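Cell death-related nuclease 4 (Caenorhabditis elegans, PDB 5DK5) degrades DNA and RNA from the 3' end as a homodimeric, metal-dependent DEDDh exonuclease that takes part in apoptotic DNA degradation. Local coordinates at residues Ile149-Ile154 with Thr200-Met205; Asp19-Leu24 with Tyr49-Asp54. All coordinates share one frame; numbering follows the deposited sequence.

Interaction 1 (Ile149-Ile154 with Thr200-Met205); sequences INLYKI and TILQRM. With IPA (isopropyl alcohol), chain L.
Leu151 pushes its isobutyl group against helix 191-207 and meets three side chains there, burying more surface than any other residue of the contact. CG lies anti to the backbone N (chi1 -166°), which carries both methyls across to the opposing helix. One of them, Leu151 CD1, approaches Leu202 CD1 to 3.6 Å, the two leucines crossing at about a right angle, and also lies 3.8 Å from Met205 SD. The other methyl, Leu151 CD2, rests on Ile201 CG2 at 3.9 Å.

Met205 makes the second large contribution. Its chain runs past Leu151 in the opposite direction and then bends at the thioether (chi3 63°), turning Met205 CE toward the next turn of helix 151-161, where it sits 3.6 Å from Ile154 CG2. The sulfur thus lies against Leu151, while the terminal methyl mainly packs on Ile154.

Leu151 is the first residue of its helix, directly after strand 147-150 of the RNase H-like exonuclease sheet, and Asn150 occupies the N-cap. Asn150 OD1 accepts from Lys153 N at 3.3 Å, with the donor well above the carbonyl plane, and more weakly from Tyr152 N. On the far side of the amide, Asn150 ND2 donates to Glu216 and, at 3.3 Å, to O2 of an isopropyl alcohol, probably from the crystallisation liquor. A leucine here would probably leave the first-turn amides of Tyr152 and Lys153 without their side-chain acceptor and Glu216 without its amide donor.

No hydrogen bond joins the two segments. Cohesion between them therefore rests on the fit of branched aliphatic groups and a flexible thioether, while the polar groups of Asn150 are used at the cap, away from the interface.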
loop_
_atom_site.group_PDB
_atom_site.type_symbol
_atom_site.label_atom_id
_atom_site.label_comp_id
_atom_site.label_asym_id
_atom_site.label_seq_id
_atom_site.Cartn_x
_atom_site.Cartn_y
_atom_site.Cartn_z
ATOM N N ILE B 149 5.862 22.258 20.934
ATOM C CA ILE B 149 4.684 23.038 21.279
ATOM C C ILE B 149 3.440 22.474 20.605
ATOM O O ILE B 149 3.286 22.566 19.388
ATOM C CB ILE B 149 4.858 24.515 20.876
ATOM C CG1 ILE B 149 6.133 25.079 21.518
ATOM C CG2 ILE B 149 3.620 25.325 21.271
ATOM C CD1 ILE B 149 6.387 26.549 21.257
ATOM N N ASN B 150 2.562 21.883 21.406
ATOM C CA ASN B 150 1.256 21.450 20.928
ATOM C C ASN B 150 0.321 22.652 20.920
ATOM O O ASN B 150 -0.188 23.061 21.963
ATOM C CB ASN B 150 0.704 20.329 21.808
ATOM C CG ASN B 150 -0.548 19.693 21.235
ATOM O OD1 ASN B 150 -1.331 20.339 20.539
ATOM N ND2 ASN B 150 -0.742 18.416 21.529
ATOM N N LEU B 151 0.105 23.221 19.738
ATOM C CA LEU B 151 -0.627 24.477 19.628
ATOM C C LEU B 151 -2.097 24.316 19.999
ATOM O O LEU B 151 -2.721 25.251 20.502
ATOM C CB LEU B 151 -0.512 25.038 18.209
ATOM C CG LEU B 151 -0.935 26.500 18.045
ATOM C CD1 LEU B 151 0.014 27.423 18.790
ATOM C CD2 LEU B 151 -0.997 26.881 16.578
ATOM N N TYR B 152 -2.649 23.132 19.750
ATOM C CA TYR B 152 -4.055 22.876 20.043
ATOM C C TYR B 152 -4.283 22.814 21.546
ATOM O O TYR B 152 -5.359 23.155 22.039
ATOM C CB TYR B 152 -4.519 21.573 19.394
ATOM C CG TYR B 152 -6.000 21.322 19.556
ATOM C CD1 TYR B 152 -6.922 21.969 18.745
ATOM C CD2 TYR B 152 -6.477 20.443 20.519
ATOM C CE1 TYR B 152 -8.276 21.749 18.887
ATOM C CE2 TYR B 152 -7.833 20.215 20.667
ATOM C CZ TYR B 152 -8.727 20.870 19.848
ATOM O OH TYR B 152 -10.078 20.648 19.991
ATOM N N LYS B 153 -3.264 22.367 22.268
ATOM C CA LYS B 153 -3.332 22.304 23.719
ATOM C C LYS B 153 -3.381 23.710 24.312
ATOM O O LYS B 153 -4.085 23.957 25.290
ATOM C CB LYS B 153 -2.137 21.537 24.273
ATOM C CG LYS B 153 -2.141 21.387 25.780
ATOM C CD LYS B 153 -0.920 20.613 26.239
ATOM C CE LYS B 153 -0.853 20.518 27.750
ATOM N NZ LYS B 153 0.392 19.841 28.179
ATOM N N ILE B 154 -2.628 24.627 23.714
ATOM C CA ILE B 154 -2.650 26.023 24.134
ATOM C C ILE B 154 -3.992 26.637 23.764
ATOM O O ILE B 154 -4.561 27.425 24.520
ATOM C CB ILE B 154 -1.509 26.831 23.483
ATOM C CG1 ILE B 154 -0.161 26.172 23.787
ATOM C CG2 ILE B 154 -1.532 28.283 23.973
ATOM C CD1 ILE B 154 1.013 26.828 23.109
ATOM N N THR B 200 -0.319 31.029 10.922
ATOM C CA THR B 200 -1.229 32.165 11.014
ATOM C C THR B 200 -2.032 32.098 12.310
ATOM O O THR B 200 -2.259 33.117 12.962
ATOM C CB THR B 200 -2.189 32.214 9.815
ATOM O OG1 THR B 200 -1.434 32.208 8.597
ATOM C CG2 THR B 200 -3.055 33.465 9.860
ATOM N N ILE B 201 -2.461 30.895 12.674
ATOM C CA ILE B 201 -3.145 30.679 13.942
ATOM C C ILE B 201 -2.218 31.050 15.093
ATOM O O ILE B 201 -2.609 31.779 16.005
ATOM C CB ILE B 201 -3.607 29.215 14.096
ATOM C CG1 ILE B 201 -4.731 28.907 13.105
ATOM C CG2 ILE B 201 -4.103 28.938 15.517
ATOM C CD1 ILE B 201 -4.951 27.426 12.871
ATOM N N LEU B 202 -0.991 30.542 15.038
ATOM C CA LEU B 202 0.016 30.824 16.055
ATOM C C LEU B 202 0.209 32.326 16.227
ATOM O O LEU B 202 0.265 32.829 17.347
ATOM C CB LEU B 202 1.345 30.161 15.683
ATOM C CG LEU B 202 2.566 30.510 16.538
ATOM C CD1 LEU B 202 2.373 30.059 17.975
ATOM C CD2 LEU B 202 3.816 29.888 15.945
ATOM N N GLN B 203 0.303 33.035 15.107
ATOM C CA GLN B 203 0.494 34.480 15.118
ATOM C C GLN B 203 -0.694 35.185 15.760
ATOM O O GLN B 203 -0.532 35.990 16.676
ATOM C CB GLN B 203 0.701 34.997 13.692
ATOM C CG GLN B 203 1.018 36.481 13.600
ATOM C CD GLN B 203 1.291 36.927 12.178
ATOM O OE1 GLN B 203 0.538 36.607 11.257
ATOM N NE2 GLN B 203 2.380 37.664 11.987
ATOM N N ARG B 204 -1.890 34.873 15.270
ATOM C CA ARG B 204 -3.114 35.481 15.782
ATOM C C ARG B 204 -3.288 35.207 17.269
ATOM O O ARG B 204 -3.788 36.055 18.009
ATOM C CB ARG B 204 -4.331 34.964 15.007
ATOM C CG ARG B 204 -5.681 35.422 15.555
ATOM C CD ARG B 204 -5.835 36.935 15.528
ATOM N NE ARG B 204 -5.944 37.450 14.166
ATOM C CZ ARG B 204 -7.079 37.535 13.477
ATOM N NH1 ARG B 204 -8.229 37.139 14.011
ATOM N NH2 ARG B 204 -7.065 38.019 12.244
ATOM N N MET B 205 -2.876 34.022 17.703
ATOM C CA MET B 205 -3.043 33.630 19.094
ATOM C C MET B 205 -2.253 34.531 20.042
ATOM O O MET B 205 -2.799 34.996 21.042
ATOM C CB MET B 205 -2.632 32.170 19.292
ATOM C CG MET B 205 -3.731 31.184 18.930
ATOM S SD MET B 205 -3.240 29.456 19.078
ATOM C CE MET B 205 -2.906 29.333 20.834
HETATM C C1 IPA L . -4.744 17.474 21.450
HETATM C C2 IPA L . -4.110 16.816 20.246
HETATM C C3 IPA L . -5.071 15.818 19.637
HETATM O O2 IPA L . -2.947 16.140 20.658
#

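Interaction 2 (Asp19-Leu24 with Tyr49-Asp54); sequences DTLLIL and YDVPND
Leu21 and Tyr49 face each other as an antiparallel hydrogen-bonded pair, joined by two backbone bonds. Leu21 N donates to Tyr49 O at 3.0 Å, nearly straight (171°) and in the carbonyl plane; in return Tyr49 N reaches Leu21 O at 2.7 Å, almost in line with the carbonyl bond. Their side chains project from the same face of the sheet and lie side by side, with Leu21 CD1 obliquely beside the tyrosine ring. Val51 closes in on the same leucine: its CG2 stands 3.7 Å from Leu21 CG. From two residues further along strand 20-28, Ile23 sends CD1 to within 3.7 Å of Tyr49 CB, so the base of the tyrosine is covered as well.

These are neighbouring strands of the mixed sheet of the RNase H-like exonuclease fold, where 20-28 runs antiparallel to 41-50 and parallel to 116-120. The next pair, Thr20 with Asp50, is non-hydrogen-bonded and turns its side chains to the other face.

Beyond the regular pairing, Val51 N still donates to Asp19 O at 3.2 Å, although from well above the carbonyl plane. Pro52 packs its ring against the carboxylate end of Asp19, CG to CG 3.8 Å, at the exposed end of the contact.

The chain leaving strand 41-50 is held by a turn that begins at Asp50. Asp50 OD1 accepts from Asn53 N at 2.9 Å in an Asx motif, the amide coming from above the carboxylate plane. With CG anti to the backbone N (chi1 174°), the Tyr49 ring extends toward Asp54, whose OD1 lies at the ring's edge, in its plane; the bond modelled between it and the hydroxyl is implausibly short, its length doubtful. Helix 191-207 adds contacts from Ile206 to Tyr49 and from Ile198 and Ala199 to Ile23.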
loop_
_atom_site.group_PDB
_atom_site.type_symbol
_atom_site.label_atom_id
_atom_site.label_comp_id
_atom_site.label_asym_id
_atom_site.label_seq_id
_atom_site.Cartn_x
_atom_site.Cartn_y
_atom_site.Cartn_z
ATOM N N ASP B 19 13.253 32.699 20.268
ATOM C CA ASP B 19 13.300 33.742 19.247
ATOM C C ASP B 19 12.817 33.215 17.896
ATOM O O ASP B 19 12.466 33.993 17.008
ATOM C CB ASP B 19 14.720 34.299 19.115
ATOM C CG ASP B 19 15.011 35.398 20.121
ATOM O OD1 ASP B 19 14.452 35.355 21.238
ATOM O OD2 ASP B 19 15.799 36.311 19.793
ATOM N N THR B 20 12.801 31.893 17.752
ATOM C CA THR B 20 12.377 31.252 16.510
ATOM C C THR B 20 11.467 30.060 16.786
ATOM O O THR B 20 11.758 29.229 17.646
ATOM C CB THR B 20 13.585 30.771 15.682
ATOM O OG1 THR B 20 14.487 31.861 15.465
ATOM C CG2 THR B 20 13.134 30.215 14.334
ATOM N N LEU B 21 10.363 29.992 16.048
ATOM C CA LEU B 21 9.450 28.857 16.107
ATOM C C LEU B 21 9.261 28.257 14.717
ATOM O O LEU B 21 8.891 28.954 13.772
ATOM C CB LEU B 21 8.099 29.276 16.688
ATOM C CG LEU B 21 8.099 29.746 18.144
ATOM C CD1 LEU B 21 6.717 30.236 18.535
ATOM C CD2 LEU B 21 8.556 28.632 19.078
ATOM N N LEU B 22 9.517 26.958 14.606
ATOM C CA LEU B 22 9.395 26.250 13.339
ATOM C C LEU B 22 8.102 25.452 13.306
ATOM O O LEU B 22 7.965 24.452 14.003
ATOM C CB LEU B 22 10.590 25.319 13.126
ATOM C CG LEU B 22 11.973 25.972 13.158
ATOM C CD1 LEU B 22 13.056 24.921 12.965
ATOM C CD2 LEU B 22 12.093 27.065 12.103
ATOM N N ILE B 23 7.151 25.898 12.494
ATOM C CA ILE B 23 5.889 25.188 12.359
ATOM C C ILE B 23 6.112 23.950 11.494
ATOM O O ILE B 23 6.339 24.060 10.291
ATOM C CB ILE B 23 4.793 26.078 11.746
ATOM C CG1 ILE B 23 4.467 27.250 12.675
ATOM C CG2 ILE B 23 3.524 25.273 11.483
ATOM C CD1 ILE B 23 5.373 28.454 12.506
ATOM N N LEU B 24 6.044 22.778 12.118
ATOM C CA LEU B 24 6.382 21.519 11.460
ATOM C C LEU B 24 5.139 20.719 11.083
ATOM O O LEU B 24 4.138 20.737 11.799
ATOM C CB LEU B 24 7.288 20.689 12.374
ATOM C CG LEU B 24 7.652 19.275 11.921
ATOM C CD1 LEU B 24 9.061 18.937 12.379
ATOM C CD2 LEU B 24 6.669 18.249 12.467
ATOM N N TYR B 49 8.764 31.016 12.046
ATOM C CA TYR B 49 8.085 32.187 12.591
ATOM C C TYR B 49 9.032 32.985 13.477
ATOM O O TYR B 49 9.610 32.453 14.425
ATOM C CB TYR B 49 6.844 31.777 13.382
ATOM C CG TYR B 49 6.173 32.929 14.093
ATOM C CD1 TYR B 49 5.445 33.878 13.387
ATOM C CD2 TYR B 49 6.263 33.066 15.471
ATOM C CE1 TYR B 49 4.831 34.933 14.033
ATOM C CE2 TYR B 49 5.650 34.118 16.125
ATOM C CZ TYR B 49 4.936 35.047 15.402
ATOM O OH TYR B 49 4.325 36.092 16.047
ATOM N N ASP B 50 9.187 34.265 13.152
ATOM C CA ASP B 50 10.048 35.165 13.910
ATOM C C ASP B 50 9.260 35.737 15.084
ATOM O O ASP B 50 8.359 36.555 14.898
ATOM C CB ASP B 50 10.576 36.277 12.999
ATOM C CG ASP B 50 11.623 37.150 13.672
ATOM O OD1 ASP B 50 11.394 37.608 14.808
ATOM O OD2 ASP B 50 12.683 37.386 13.055
ATOM N N VAL B 51 9.601 35.303 16.295
ATOM C CA VAL B 51 8.820 35.666 17.473
ATOM C C VAL B 51 8.992 37.139 17.861
ATOM O O VAL B 51 7.998 37.840 18.028
ATOM C CB VAL B 51 9.173 34.764 18.683
ATOM C CG1 VAL B 51 8.467 35.247 19.950
ATOM C CG2 VAL B 51 8.806 33.321 18.387
ATOM N N PRO B 52 10.243 37.615 18.011
ATOM C CA PRO B 52 10.392 39.026 18.394
ATOM C C PRO B 52 9.780 40.005 17.395
ATOM O O PRO B 52 9.142 40.975 17.805
ATOM C CB PRO B 52 11.911 39.216 18.457
ATOM C CG PRO B 52 12.458 37.866 18.673
ATOM C CD PRO B 52 11.551 36.936 17.943
ATOM N N ASN B 53 9.973 39.748 16.105
ATOM C CA ASN B 53 9.499 40.654 15.064
ATOM C C ASN B 53 8.088 40.326 14.587
ATOM O O ASN B 53 7.533 41.038 13.749
ATOM C CB ASN B 53 10.461 40.630 13.876
ATOM C CG ASN B 53 11.867 41.047 14.259
ATOM O OD1 ASN B 53 12.751 40.207 14.424
ATOM N ND2 ASN B 53 12.077 42.349 14.413
ATOM N N ASP B 54 7.516 39.251 15.122
ATOM C CA ASP B 54 6.149 38.858 14.791
ATOM C C ASP B 54 5.965 38.741 13.279
ATOM O O ASP B 54 5.125 39.426 12.693
ATOM C CB ASP B 54 5.153 39.867 15.372
ATOM C CG ASP B 54 3.712 39.418 15.229
ATOM O OD1 ASP B 54 3.459 38.197 15.292
ATOM O OD2 ASP B 54 2.830 40.285 15.047
#

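Overall arrangement
Interaction 1 is buried throughout, whereas interaction 2 runs from a buried face out to exposed Asp19 and Pro52 at the end of the strand pair. Both reach the same sheet and share helix 191-207: interaction 1 packs it against the start of helix 151-161, and the strand pair of interaction 2 supplies leucine and isoleucine to its neighbouring surface. They meet directly, Leu202 CD2 lying 3.9 Å from Leu21 CD1 and 4.0 Å from Ile23 CD1, while Ile149 also touches Leu21. Helix-to-helix cohesion is purely apolar; strand-to-strand cohesion adds backbone hydrogen bonds to the apolar packing. The centres of the two interactions are about 12 Å apart, and Ile23 lies nearer than Ile201 to the magnesium ligand Asp25.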